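Coronin (PDB 4OZU) probably binds actin filaments in the parasite Toxoplasma gondii, and the chain described is its WD40 domain, a seven-bladed beta-propeller. Local coordinates at residues P10-L15 against F349-K354; S143-S148 against M374-W379; D200-Q205 against E378-E383; V325-A330 against D357-D362. All coordinates share one frame; numbering follows the deposited sequence. Where two conformers were deposited one is given.

In the fold
Four contacts of one propeller fall into two neighbourhoods. Contacts 1 and 4, with centres 11 Å apart, gather round the sheet that holds both the N-terminal strand 16-25 and the late strands 331-339 and 343-350, and they are tied by Arg353, which bridges to Asp362 and bonds Gln360. Contacts 2 and 3, with centres 9 Å apart, share helix 376-380 and its Trp379, and lie over 30 Å from contact 1, centre to centre. Contacts 1 and 2 are largely buried and mostly apolar. The more open contacts 3 and 4 differ in chemistry: an arginine stacked and hydrogen-bonded in contact 3, water bridges beside a methionine and a phenylalanine in contact 4.

Contact 1. Residues P10-L15 against F349-K354; sequences PLIKNL and FIVPRK
Leu15 lays its CD1 methyl against the chain of 349-354, 3.4 Å from Ile350 C, and carries on to the CG2 methyl of Val351, 3.6 Å from that same CD1. Its CG stands anti to the backbone N (chi1 -169°), which swings the branched end across the peptide that joins Ile350 to Val351. The other methyl, CD2, comes within 3.9 Å of Phe349 CB, the two side chains meeting at a slant. The backbones also approach, through a CA-H...O contact, Leu15 CA to Ile350 O at 3.4 Å. Val351 spreads its two methyls between neighbours. Its CG2 faces Leu15, while Val351 CG1 lies 3.8 Å from Asn14 O. Asn14 works at the outer margin, where its CB rests 3.7 Å from Pro352 CG. No direct hydrogen bond joins the segments; one water donates to Leu11 O and accepts a weak bond from Arg353 NH2. Ile332 and Met281 pack on Leu15 from neighbouring strands. One residue further on, Tyr16 pairs with Ile350 through the backbone, and strand 16-25 takes its place beside 343-350, the Velcro-like closure in which an N-terminal strand completes the last blade of a beta-propeller.

Contact 2. Residues S143-S148 against M374-W379; sequences SGILAS and MTAEEW
A water that accepts from Ala376 N at 2.9 Å is also hydrogen-bonded to Ser143 OG, and so bridges the two segments, although the serine was modelled in two conformers and the link holds for one of them. Ser143 N donates to Met374 O over 3.5 Å, a weak bond at 156°. That oxygen sits just ahead of a capping box, which starts helix 376-380 where it packs on a blade of the propeller. In the box Thr375 OG1 accepts from Glu378 N at 3.1 Å, and Glu378 OE1 in turn accepts from Thr375 N, also at 3.1 Å, met from 48° above the carboxylate plane. These reciprocal bonds satisfy two amides at the helix start, where no preceding turn can supply acceptors. Strand 145-150, an inner strand of its four-stranded sheet, meets the helix through Ile145 at its start. Ala376 CB stands 3.9 Å from Ser143 O and slightly farther from the CD1 methyl of Ile145. Phe166, from the outer strand 164-170 of the same sheet, packs beside both Ile145 and Trp379. The indole is turned toward the blade by a CG anti to its own backbone N (chi1 -172°), and its six-membered ring meets the isoleucine at a slant: Trp379 CZ3 lies 4.0 Å from Ile145 CG2.

Contact 3. Residues D200-Q205 against E378-E383; sequences DPRAAQ and EWFKGE
Stacking dominates where Arg202 lies along Trp379. The guanidinium rests flat on the indole, with the planes only 8° apart and their centres 3.8 Å from each other, and Arg202 CZ stands over the five-membered ring in a cation-pi contact. Further back along the same side chain, Arg202 CD sits above the six-membered ring, 3.7 Å from its centroid, adding a CH-pi contact. A bend at chi3 (-64°) lets the aliphatic part and the charged end share one indole face.

Hydrogen bonds then fix the rotation of the guanidinium in its plane. Arg202 NH1 donates to Trp379 O at 2.8 Å and to Glu383 O at 3.0 Å; the first acceptor lies in the guanidinium plane and the second close to it. Trp379 O also accepts from Gly382 N at 2.9 Å, the two donors arriving from opposite faces of the carbonyl plane. That second bond belongs to the Schellman motif closing helix 376-380, in which Gly382 adopts positive phi (100°). Across from it, Arg202 occupies the turn between strands 195-200 and 205-211 of one propeller blade, a turn shaped by a G1 beta bulge and by the Asx motif of Asp200 OD1 with Ala203 N. Arg202 NH2 reaches onward to Asn384 OD1, so the chain beyond the helix is gripped as well.

Apolar packing completes the contact. Pro201 CG meets the indole at its edge, 3.8 Å from Trp379 CH2, and Arg202 CG lies 4.3 Å from Phe380 CD1.

Contact 4. Residues V325-A330 against D357-D362; sequences VDQMRA and DVFQAD
Two bends along Met328, at chi2 (-54°) and chi3 (-61°), fold its thioether end over toward residues 357-359, while Phe359 sets CG anti to its backbone N and sends its ring alongside Gln327. The pairing joins two loops flanking the hairpin of strands 331-339 and 343-350 in one propeller blade: a short 3-10 turn at 327-329 leads into the first strand, and 357-362 follows the second. Met328 CE lies 3.8 Å from Val358 CA and equally near Phe359 N, and Met328 SD is 4.0 Å from Phe359 CB, so the thioether lies against backbone and CB, its side chain roughly at right angles to that of the phenylalanine. Gln327 instead runs beside the phenylalanine, pointing the same way, with its CB 3.8 Å from Phe359 CE1 and its amide steeply inclined to the ring. Gln327 NE2 continues to Val392 O near the C-terminus, where Pro394 touches Gln327, Met328 and Phe359. Direct hydrogen bonds between the loops are absent, and water serves in their place. One water accepts from Gln360 N beside Gln327 O. Another donates to both Met328 O and Val358 O, the latter at 2.7 Å. Gln360 OE1 is held by Arg353, whereas Gln360 NE2 turns back on its own loop, donating to Val358 O at 3.2 Å from 47° above that carbonyl's plane.

Contact 1. Residues P10-L15 against F349-K354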
loop_
_atom_site.group_PDB
_atom_site.type_symbol
_atom_site.label_atom_id
_atom_site.label_comp_id
_atom_site.label_asym_id
_atom_site.label_seq_id
_atom_site.Cartn_x
_atom_site.Cartn_y
_atom_site.Cartn_z
ATOM N N PRO A 10 -13.913 3.236 -16.000
ATOM C CA PRO A 10 -15.137 2.443 -16.161
ATOM C C PRO A 10 -15.997 2.386 -14.909
ATOM O O PRO A 10 -15.475 2.409 -13.793
ATOM C CB PRO A 10 -14.605 1.048 -16.494
ATOM C CG PRO A 10 -13.296 0.984 -15.803
ATOM C CD PRO A 10 -12.722 2.379 -15.851
ATOM N N LEU A 11 -17.308 2.315 -15.106
ATOM C CA LEU A 11 -18.221 1.985 -14.029
ATOM C C LEU A 11 -18.154 0.484 -13.840
ATOM O O LEU A 11 -18.306 -0.268 -14.806
ATOM C CB LEU A 11 -19.651 2.424 -14.351
ATOM C CG LEU A 11 -20.709 1.977 -13.340
ATOM C CD1 LEU A 11 -20.538 2.720 -12.025
ATOM C CD2 LEU A 11 -22.104 2.176 -13.903
ATOM N N ILE A 12 -17.917 0.047 -12.609
ATOM C CA ILE A 12 -17.783 -1.374 -12.323
ATOM C C ILE A 12 -18.825 -1.808 -11.305
ATOM O O ILE A 12 -18.670 -1.580 -10.110
ATOM C CB ILE A 12 -16.376 -1.715 -11.812
ATOM C CG1 ILE A 12 -15.336 -1.316 -12.862
ATOM C CG2 ILE A 12 -16.273 -3.210 -11.500
ATOM C CD1 ILE A 12 -13.899 -1.415 -12.399
ATOM N N LYS A 13 -19.890 -2.437 -11.801
ATOM C CA LYS A 13 -20.961 -2.932 -10.950
ATOM C C LYS A 13 -20.730 -4.380 -10.545
ATOM O O LYS A 13 -21.300 -4.857 -9.567
ATOM C CB LYS A 13 -22.307 -2.812 -11.666
ATOM C CG LYS A 13 -22.872 -1.402 -11.705
ATOM C CD LYS A 13 -24.248 -1.397 -12.348
ATOM C CE LYS A 13 -24.971 -0.082 -12.129
ATOM N NZ LYS A 13 -26.354 -0.123 -12.681
ATOM N N ASN A 14 -19.891 -5.069 -11.312
ATOM C CA ASN A 14 -19.635 -6.488 -11.112
ATOM C C ASN A 14 -18.145 -6.753 -11.090
ATOM O O ASN A 14 -17.423 -6.366 -12.003
ATOM C CB ASN A 14 -20.287 -7.316 -12.218
ATOM C CG ASN A 14 -21.754 -6.996 -12.396
ATOM O OD1 ASN A 14 -22.152 -6.369 -13.378
ATOM N ND2 ASN A 14 -22.571 -7.430 -11.445
ATOM N N LEU A 15 -17.692 -7.416 -10.035
ATOM C CA LEU A 15 -16.293 -7.774 -9.892
ATOM C C LEU A 15 -16.226 -8.960 -8.961
ATOM O O LEU A 15 -16.645 -8.860 -7.813
ATOM C CB LEU A 15 -15.482 -6.605 -9.341
ATOM C CG LEU A 15 -13.966 -6.753 -9.372
ATOM C CD1 LEU A 15 -13.450 -6.595 -10.785
ATOM C CD2 LEU A 15 -13.311 -5.734 -8.443
ATOM N N PHE A 349 -9.215 -10.246 -9.010
ATOM C CA PHE A 349 -10.488 -9.541 -9.057
ATOM C C PHE A 349 -10.780 -9.215 -10.513
ATOM O O PHE A 349 -10.059 -8.445 -11.158
ATOM C CB PHE A 349 -10.445 -8.301 -8.170
ATOM C CG PHE A 349 -10.104 -8.626 -6.747
ATOM C CD1 PHE A 349 -11.091 -9.020 -5.860
ATOM C CD2 PHE A 349 -8.791 -8.604 -6.315
ATOM C CE1 PHE A 349 -10.777 -9.352 -4.553
ATOM C CE2 PHE A 349 -8.470 -8.933 -5.009
ATOM C CZ PHE A 349 -9.464 -9.310 -4.131
ATOM N N ILE A 350 -11.836 -9.846 -11.008
ATOM C CA ILE A 350 -12.127 -9.940 -12.433
ATOM C C ILE A 350 -13.500 -9.383 -12.747
ATOM O O ILE A 350 -14.472 -9.684 -12.059
ATOM C CB ILE A 350 -12.045 -11.410 -12.901
ATOM C CG1 ILE A 350 -10.607 -11.911 -12.783
ATOM C CG2 ILE A 350 -12.508 -11.558 -14.336
ATOM C CD1 ILE A 350 -10.481 -13.398 -12.740
ATOM N N VAL A 351 -13.580 -8.558 -13.782
ATOM C CA VAL A 351 -14.871 -8.117 -14.296
ATOM C C VAL A 351 -15.442 -9.199 -15.200
ATOM O O VAL A 351 -14.805 -9.566 -16.184
ATOM C CB VAL A 351 -14.753 -6.806 -15.085
ATOM C CG1 VAL A 351 -16.117 -6.376 -15.620
ATOM C CG2 VAL A 351 -14.142 -5.718 -14.216
ATOM N N PRO A 352 -16.644 -9.715 -14.880
ATOM C CA PRO A 352 -17.212 -10.753 -15.743
ATOM C C PRO A 352 -17.650 -10.181 -17.079
ATOM O O PRO A 352 -18.384 -9.196 -17.120
ATOM C CB PRO A 352 -18.412 -11.268 -14.941
ATOM C CG PRO A 352 -18.803 -10.126 -14.078
ATOM C CD PRO A 352 -17.532 -9.394 -13.748
ATOM N N ARG A 353 -17.190 -10.804 -18.156
ATOM C CA ARG A 353 -17.543 -10.386 -19.500
ATOM C C ARG A 353 -17.843 -11.619 -20.333
ATOM O O ARG A 353 -17.280 -12.687 -20.095
ATOM C CB ARG A 353 -16.416 -9.560 -20.121
ATOM C CG ARG A 353 -16.270 -8.165 -19.520
ATOM C CD ARG A 353 -17.399 -7.243 -19.965
ATOM N NE ARG A 353 -17.385 -5.955 -19.272
ATOM C CZ ARG A 353 -16.650 -4.905 -19.628
ATOM N NH1 ARG A 353 -15.835 -4.964 -20.675
ATOM N NH2 ARG A 353 -16.724 -3.785 -18.924
ATOM N N LYS A 354 -18.748 -11.467 -21.295
ATOM C CA LYS A 354 -19.164 -12.571 -22.148
ATOM C C LYS A 354 -17.956 -13.222 -22.814
ATOM O O LYS A 354 -17.720 -14.421 -22.656
ATOM C CB LYS A 354 -20.156 -12.077 -23.204
ATOM C CG LYS A 354 -20.656 -13.152 -24.150
ATOM C CD LYS A 354 -21.570 -12.560 -25.210
ATOM C CE LYS A 354 -21.945 -13.587 -26.265
ATOM N NZ LYS A 354 -22.693 -12.969 -27.393
HETATM O O HOH W 1 -17.865 -3.175 -15.846
#

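Contact 2. Residues S143-S148 against M374-W379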
loop_
_atom_site.group_PDB
_atom_site.type_symbol
_atom_site.label_atom_id
_atom_site.label_comp_id
_atom_site.label_asym_id
_atom_site.label_seq_id
_atom_site.Cartn_x
_atom_site.Cartn_y
_atom_site.Cartn_z
ATOM N N SER A 143 10.852 10.887 -7.650
ATOM C CA SER A 143 11.968 10.004 -7.389
ATOM C C SER A 143 12.682 10.404 -6.104
ATOM O O SER A 143 12.873 11.592 -5.836
ATOM C CB SER A 143 12.945 10.031 -8.568
ATOM O OG SER A 143 12.992 11.327 -9.159
ATOM N N GLY A 144 13.054 9.411 -5.307
ATOM C CA GLY A 144 13.946 9.636 -4.189
ATOM C C GLY A 144 13.315 10.172 -2.926
ATOM O O GLY A 144 14.020 10.376 -1.940
ATOM N N ILE A 145 12.007 10.415 -2.946
ATOM C CA ILE A 145 11.320 10.962 -1.776
ATOM C C ILE A 145 10.531 9.868 -1.058
ATOM O O ILE A 145 9.727 9.169 -1.663
ATOM C CB ILE A 145 10.367 12.119 -2.161
ATOM C CG1 ILE A 145 11.139 13.248 -2.853
ATOM C CG2 ILE A 145 9.624 12.643 -0.938
ATOM C CD1 ILE A 145 12.272 13.847 -2.028
ATOM N N LEU A 146 10.763 9.745 0.242
ATOM C CA LEU A 146 10.125 8.724 1.056
ATOM C C LEU A 146 9.663 9.305 2.383
ATOM O O LEU A 146 10.321 10.190 2.937
ATOM C CB LEU A 146 11.111 7.564 1.281
ATOM C CG LEU A 146 10.717 6.441 2.239
ATOM C CD1 LEU A 146 11.185 5.100 1.688
ATOM C CD2 LEU A 146 11.309 6.675 3.614
ATOM N N ALA A 147 8.530 8.818 2.889
ATOM C CA ALA A 147 8.061 9.187 4.226
ATOM C C ALA A 147 8.092 7.987 5.162
ATOM O O ALA A 147 7.691 6.892 4.781
ATOM C CB ALA A 147 6.654 9.761 4.163
ATOM N N SER A 148 8.560 8.198 6.391
ATOM C CA SER A 148 8.575 7.119 7.374
ATOM C C SER A 148 7.874 7.567 8.647
ATOM O O SER A 148 8.119 8.660 9.155
ATOM C CB SER A 148 10.001 6.665 7.681
ATOM O OG SER A 148 10.607 7.498 8.649
ATOM N N MET A 374 8.322 14.027 -11.669
ATOM C CA MET A 374 9.195 15.089 -11.181
ATOM C C MET A 374 10.480 14.529 -10.577
ATOM O O MET A 374 10.465 13.480 -9.934
ATOM C CB MET A 374 8.483 15.927 -10.120
ATOM C CG MET A 374 7.291 16.690 -10.622
ATOM S SD MET A 374 6.448 17.527 -9.270
ATOM C CE MET A 374 5.505 16.179 -8.578
ATOM N N THR A 375 11.585 15.225 -10.806
ATOM C CA THR A 375 12.791 15.014 -10.017
ATOM C C THR A 375 12.592 15.646 -8.642
ATOM O O THR A 375 11.720 16.501 -8.469
ATOM C CB THR A 375 14.022 15.636 -10.678
ATOM O OG1 THR A 375 13.878 17.063 -10.692
ATOM C CG2 THR A 375 14.189 15.118 -12.106
ATOM N N ALA A 376 13.396 15.236 -7.666
ATOM C CA ALA A 376 13.304 15.825 -6.335
ATOM C C ALA A 376 13.516 17.334 -6.418
ATOM O O ALA A 376 12.828 18.109 -5.757
ATOM C CB ALA A 376 14.318 15.195 -5.401
ATOM N N GLU A 377 14.471 17.742 -7.245
ATOM C CA GLU A 377 14.819 19.150 -7.370
ATOM C C GLU A 377 13.634 19.948 -7.914
ATOM O O GLU A 377 13.356 21.047 -7.438
ATOM C CB GLU A 377 16.048 19.321 -8.270
ATOM C CG GLU A 377 17.358 18.803 -7.666
ATOM C CD GLU A 377 17.339 17.308 -7.361
ATOM O OE1 GLU A 377 16.829 16.525 -8.198
ATOM O OE2 GLU A 377 17.825 16.919 -6.275
ATOM N N GLU A 378 12.929 19.388 -8.897
ATOM C CA GLU A 378 11.744 20.039 -9.458
ATOM C C GLU A 378 10.644 20.160 -8.406
ATOM O O GLU A 378 9.985 21.188 -8.292
ATOM C CB GLU A 378 11.220 19.260 -10.671
ATOM C CG GLU A 378 12.060 19.430 -11.937
ATOM C CD GLU A 378 11.682 18.436 -13.026
ATOM O OE1 GLU A 378 10.922 17.500 -12.731
ATOM O OE2 GLU A 378 12.144 18.578 -14.176
ATOM N N TRP A 379 10.466 19.098 -7.633
ATOM C CA TRP A 379 9.444 19.060 -6.596
ATOM C C TRP A 379 9.717 20.110 -5.516
ATOM O O TRP A 379 8.805 20.796 -5.061
ATOM C CB TRP A 379 9.395 17.661 -5.997
ATOM C CG TRP A 379 8.283 17.375 -5.056
ATOM C CD1 TRP A 379 6.946 17.325 -5.346
ATOM C CD2 TRP A 379 8.407 17.025 -3.674
ATOM N NE1 TRP A 379 6.232 16.979 -4.222
ATOM C CE2 TRP A 379 7.108 16.788 -3.183
ATOM C CE3 TRP A 379 9.490 16.900 -2.800
ATOM C CZ2 TRP A 379 6.863 16.438 -1.860
ATOM C CZ3 TRP A 379 9.245 16.553 -1.485
ATOM C CH2 TRP A 379 7.945 16.331 -1.025
HETATM O O HOH W 2 15.195 12.979 -8.082
#

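Contact 3. Residues D200-Q205 against E378-E383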
loop_
_atom_site.group_PDB
_atom_site.type_symbol
_atom_site.label_atom_id
_atom_site.label_comp_id
_atom_site.label_asym_id
_atom_site.label_seq_id
_atom_site.Cartn_x
_atom_site.Cartn_y
_atom_site.Cartn_z
ATOM N N ASP A 200 2.005 18.684 4.943
ATOM C CA ASP A 200 2.712 19.234 3.790
ATOM C C ASP A 200 4.216 19.198 4.072
ATOM O O ASP A 200 4.724 20.019 4.837
ATOM C CB ASP A 200 2.240 20.661 3.506
ATOM C CG ASP A 200 2.853 21.255 2.236
ATOM O OD1 ASP A 200 4.003 20.910 1.887
ATOM O OD2 ASP A 200 2.175 22.085 1.593
ATOM N N PRO A 201 4.936 18.242 3.466
ATOM C CA PRO A 201 6.363 18.123 3.804
ATOM C C PRO A 201 7.229 19.277 3.310
ATOM O O PRO A 201 8.197 19.631 3.976
ATOM C CB PRO A 201 6.778 16.822 3.123
ATOM C CG PRO A 201 5.774 16.622 2.023
ATOM C CD PRO A 201 4.493 17.180 2.547
ATOM N N ARG A 202 6.904 19.852 2.159
ATOM C CA ARG A 202 7.704 20.949 1.634
ATOM C C ARG A 202 7.533 22.217 2.476
ATOM O O ARG A 202 8.403 23.087 2.477
ATOM C CB ARG A 202 7.349 21.212 0.173
ATOM C CG ARG A 202 7.905 20.140 -0.760
ATOM C CD ARG A 202 7.471 20.318 -2.183
ATOM N NE ARG A 202 6.029 20.161 -2.322
ATOM C CZ ARG A 202 5.388 20.215 -3.482
ATOM N NH1 ARG A 202 6.059 20.428 -4.608
ATOM N NH2 ARG A 202 4.078 20.069 -3.511
ATOM N N ALA A 203 6.418 22.307 3.197
ATOM C CA ALA A 203 6.177 23.418 4.119
ATOM C C ALA A 203 6.521 23.009 5.549
ATOM O O ALA A 203 6.572 23.851 6.450
ATOM C CB ALA A 203 4.731 23.870 4.033
ATOM N N ALA A 204 6.748 21.709 5.738
ATOM C CA ALA A 204 7.039 21.127 7.043
ATOM C C ALA A 204 5.972 21.491 8.069
ATOM O O ALA A 204 6.290 21.887 9.189
ATOM C CB ALA A 204 8.415 21.573 7.524
ATOM N N GLN A 205 4.703 21.359 7.691
ATOM C CA GLN A 205 3.623 21.739 8.591
ATOM C C GLN A 205 2.395 20.848 8.453
ATOM O O GLN A 205 2.153 20.231 7.408
ATOM C CB GLN A 205 3.243 23.210 8.364
ATOM C CG GLN A 205 2.540 23.506 7.055
ATOM C CD GLN A 205 2.378 25.002 6.804
ATOM O OE1 GLN A 205 3.114 25.821 7.356
ATOM N NE2 GLN A 205 1.409 25.361 5.968
ATOM N N GLU A 378 12.929 19.388 -8.897
ATOM C CA GLU A 378 11.744 20.039 -9.458
ATOM C C GLU A 378 10.644 20.160 -8.406
ATOM O O GLU A 378 9.985 21.188 -8.292
ATOM C CB GLU A 378 11.220 19.260 -10.671
ATOM C CG GLU A 378 12.060 19.430 -11.937
ATOM C CD GLU A 378 11.682 18.436 -13.026
ATOM O OE1 GLU A 378 10.922 17.500 -12.731
ATOM O OE2 GLU A 378 12.144 18.578 -14.176
ATOM N N TRP A 379 10.466 19.098 -7.633
ATOM C CA TRP A 379 9.444 19.060 -6.596
ATOM C C TRP A 379 9.717 20.110 -5.516
ATOM O O TRP A 379 8.805 20.796 -5.061
ATOM C CB TRP A 379 9.395 17.661 -5.997
ATOM C CG TRP A 379 8.283 17.375 -5.056
ATOM C CD1 TRP A 379 6.946 17.325 -5.346
ATOM C CD2 TRP A 379 8.407 17.025 -3.674
ATOM N NE1 TRP A 379 6.232 16.979 -4.222
ATOM C CE2 TRP A 379 7.108 16.788 -3.183
ATOM C CE3 TRP A 379 9.490 16.900 -2.800
ATOM C CZ2 TRP A 379 6.863 16.438 -1.860
ATOM C CZ3 TRP A 379 9.245 16.553 -1.485
ATOM C CH2 TRP A 379 7.945 16.331 -1.025
ATOM N N PHE A 380 10.978 20.251 -5.121
ATOM C CA PHE A 380 11.328 21.225 -4.092
ATOM C C PHE A 380 11.178 22.662 -4.591
ATOM O O PHE A 380 11.087 23.592 -3.796
ATOM C CB PHE A 380 12.752 20.990 -3.590
ATOM C CG PHE A 380 12.863 19.835 -2.640
ATOM C CD1 PHE A 380 12.134 19.827 -1.461
ATOM C CD2 PHE A 380 13.692 18.764 -2.918
ATOM C CE1 PHE A 380 12.231 18.769 -0.579
ATOM C CE2 PHE A 380 13.791 17.700 -2.037
ATOM C CZ PHE A 380 13.062 17.700 -0.871
ATOM N N LYS A 381 11.145 22.839 -5.906
ATOM C CA LYS A 381 10.898 24.156 -6.479
ATOM C C LYS A 381 9.404 24.490 -6.446
ATOM O O LYS A 381 9.007 25.595 -6.807
ATOM C CB LYS A 381 11.443 24.232 -7.909
ATOM C CG LYS A 381 12.962 24.379 -7.974
ATOM C CD LYS A 381 13.489 24.418 -9.405
ATOM C CE LYS A 381 14.970 24.782 -9.446
ATOM N NZ LYS A 381 15.826 23.852 -8.660
ATOM N N GLY A 382 8.584 23.532 -6.012
ATOM C CA GLY A 382 7.157 23.754 -5.842
ATOM C C GLY A 382 6.292 23.216 -6.971
ATOM O O GLY A 382 5.098 23.517 -7.045
ATOM N N GLU A 383 6.885 22.418 -7.851
ATOM C CA GLU A 383 6.143 21.852 -8.968
ATOM C C GLU A 383 5.191 20.774 -8.493
ATOM O O GLU A 383 5.463 20.074 -7.509
ATOM C CB GLU A 383 7.093 21.273 -10.017
ATOM C CG GLU A 383 7.941 22.322 -10.725
ATOM C CD GLU A 383 8.895 21.713 -11.735
ATOM O OE1 GLU A 383 8.472 20.807 -12.486
ATOM O OE2 GLU A 383 10.069 22.138 -11.775
#

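Contact 4. Residues V325-A330 against D357-D362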
loop_
_atom_site.group_PDB
_atom_site.type_symbol
_atom_site.label_atom_id
_atom_site.label_comp_id
_atom_site.label_asym_id
_atom_site.label_seq_id
_atom_site.Cartn_x
_atom_site.Cartn_y
_atom_site.Cartn_z
ATOM N N VAL A 325 -1.164 -6.615 -13.901
ATOM C CA VAL A 325 -2.373 -7.436 -14.016
ATOM C C VAL A 325 -2.479 -8.094 -15.393
ATOM O O VAL A 325 -1.891 -7.635 -16.372
ATOM C CB VAL A 325 -3.678 -6.633 -13.745
ATOM C CG1 VAL A 325 -3.625 -5.969 -12.366
ATOM C CG2 VAL A 325 -3.960 -5.619 -14.849
ATOM N N ASP A 326 -3.244 -9.179 -15.435
ATOM C CA ASP A 326 -3.440 -9.968 -16.642
ATOM C C ASP A 326 -4.640 -9.419 -17.415
ATOM O O ASP A 326 -5.791 -9.729 -17.108
ATOM C CB ASP A 326 -3.643 -11.440 -16.273
ATOM C CG ASP A 326 -3.602 -12.360 -17.479
ATOM O OD1 ASP A 326 -3.840 -11.886 -18.610
ATOM O OD2 ASP A 326 -3.336 -13.564 -17.286
ATOM N N GLN A 327 -4.355 -8.600 -18.418
ATOM C CA GLN A 327 -5.395 -7.865 -19.123
ATOM C C GLN A 327 -6.311 -8.778 -19.923
ATOM O O GLN A 327 -7.501 -8.501 -20.065
ATOM C CB GLN A 327 -4.762 -6.822 -20.041
ATOM C CG GLN A 327 -4.161 -5.643 -19.284
ATOM C CD GLN A 327 -3.667 -4.552 -20.219
ATOM O OE1 GLN A 327 -2.890 -4.813 -21.138
ATOM N NE2 GLN A 327 -4.134 -3.328 -20.000
ATOM N N MET A 328 -5.764 -9.872 -20.439
ATOM C CA MET A 328 -6.566 -10.782 -21.251
ATOM C C MET A 328 -7.577 -11.566 -20.414
ATOM O O MET A 328 -8.488 -12.186 -20.961
ATOM C CB MET A 328 -5.656 -11.740 -22.022
ATOM C CG MET A 328 -4.888 -11.062 -23.144
ATOM S SD MET A 328 -5.959 -10.153 -24.283
ATOM C CE MET A 328 -6.994 -11.471 -24.914
ATOM N N ARG A 329 -7.428 -11.521 -19.095
ATOM C CA ARG A 329 -8.365 -12.189 -18.195
ATOM C C ARG A 329 -9.354 -11.212 -17.571
ATOM O O ARG A 329 -10.163 -11.595 -16.726
ATOM C CB ARG A 329 -7.600 -12.928 -17.094
ATOM C CG ARG A 329 -6.819 -14.127 -17.609
ATOM C CD ARG A 329 -6.472 -15.082 -16.485
ATOM N NE ARG A 329 -5.626 -14.446 -15.479
ATOM C CZ ARG A 329 -5.866 -14.433 -14.169
ATOM N NH1 ARG A 329 -6.938 -15.029 -13.652
ATOM N NH2 ARG A 329 -5.014 -13.815 -13.364
ATOM N N ALA A 330 -9.283 -9.951 -17.993
ATOM C CA ALA A 330 -10.097 -8.882 -17.418
ATOM C C ALA A 330 -9.820 -8.777 -15.925
ATOM O O ALA A 330 -10.696 -8.409 -15.136
ATOM C CB ALA A 330 -11.582 -9.115 -17.676
ATOM N N ASP A 357 -12.008 -14.124 -23.551
ATOM C CA ASP A 357 -10.738 -14.303 -24.248
ATOM C C ASP A 357 -10.500 -13.230 -25.318
ATOM O O ASP A 357 -9.902 -13.499 -26.360
ATOM C CB ASP A 357 -10.682 -15.702 -24.872
ATOM C CG ASP A 357 -11.861 -15.987 -25.783
ATOM O OD1 ASP A 357 -12.797 -15.160 -25.828
ATOM O OD2 ASP A 357 -11.857 -17.048 -26.447
ATOM N N VAL A 358 -10.974 -12.014 -25.054
ATOM C CA VAL A 358 -10.611 -10.859 -25.873
ATOM C C VAL A 358 -10.430 -9.637 -24.973
ATOM O O VAL A 358 -11.077 -9.507 -23.933
ATOM C CB VAL A 358 -11.660 -10.558 -26.986
ATOM C CG1 VAL A 358 -12.486 -11.799 -27.317
ATOM C CG2 VAL A 358 -12.574 -9.388 -26.614
ATOM N N PHE A 359 -9.540 -8.748 -25.394
ATOM C CA PHE A 359 -9.152 -7.597 -24.594
ATOM C C PHE A 359 -10.321 -6.649 -24.370
ATOM O O PHE A 359 -10.899 -6.117 -25.319
ATOM C CB PHE A 359 -7.997 -6.859 -25.271
ATOM C CG PHE A 359 -7.521 -5.658 -24.515
ATOM C CD1 PHE A 359 -7.234 -5.744 -23.163
ATOM C CD2 PHE A 359 -7.332 -4.445 -25.158
ATOM C CE1 PHE A 359 -6.792 -4.646 -22.466
ATOM C CE2 PHE A 359 -6.884 -3.337 -24.461
ATOM C CZ PHE A 359 -6.611 -3.438 -23.115
ATOM N N GLN A 360 -10.678 -6.467 -23.103
ATOM C CA GLN A 360 -11.719 -5.524 -22.716
ATOM C C GLN A 360 -11.085 -4.155 -22.506
ATOM O O GLN A 360 -10.711 -3.794 -21.388
ATOM C CB GLN A 360 -12.428 -5.992 -21.444
ATOM C CG GLN A 360 -12.994 -7.398 -21.540
ATOM C CD GLN A 360 -14.099 -7.511 -22.576
ATOM O OE1 GLN A 360 -14.978 -6.654 -22.654
ATOM N NE2 GLN A 360 -14.056 -8.566 -23.376
ATOM N N ALA A 361 -10.961 -3.401 -23.593
ATOM C CA ALA A 361 -10.235 -2.138 -23.576
ATOM C C ALA A 361 -10.813 -1.152 -22.571
ATOM O O ALA A 361 -10.079 -0.376 -21.968
ATOM C CB ALA A 361 -10.234 -1.517 -24.966
ATOM N N ASP A 362 -12.127 -1.186 -22.388
ATOM C CA ASP A 362 -12.794 -0.181 -21.575
ATOM C C ASP A 362 -12.446 -0.304 -20.094
ATOM O O ASP A 362 -12.763 0.587 -19.308
ATOM C CB ASP A 362 -14.311 -0.273 -21.751
ATOM C CG ASP A 362 -14.882 -1.574 -21.223
ATOM O OD1 ASP A 362 -14.343 -2.648 -21.566
ATOM O OD2 ASP A 362 -15.867 -1.523 -20.459
HETATM O O HOH W 3 -9.754 -7.981 -21.032
HETATM O O HOH W 4 -10.815 -10.666 -21.494
#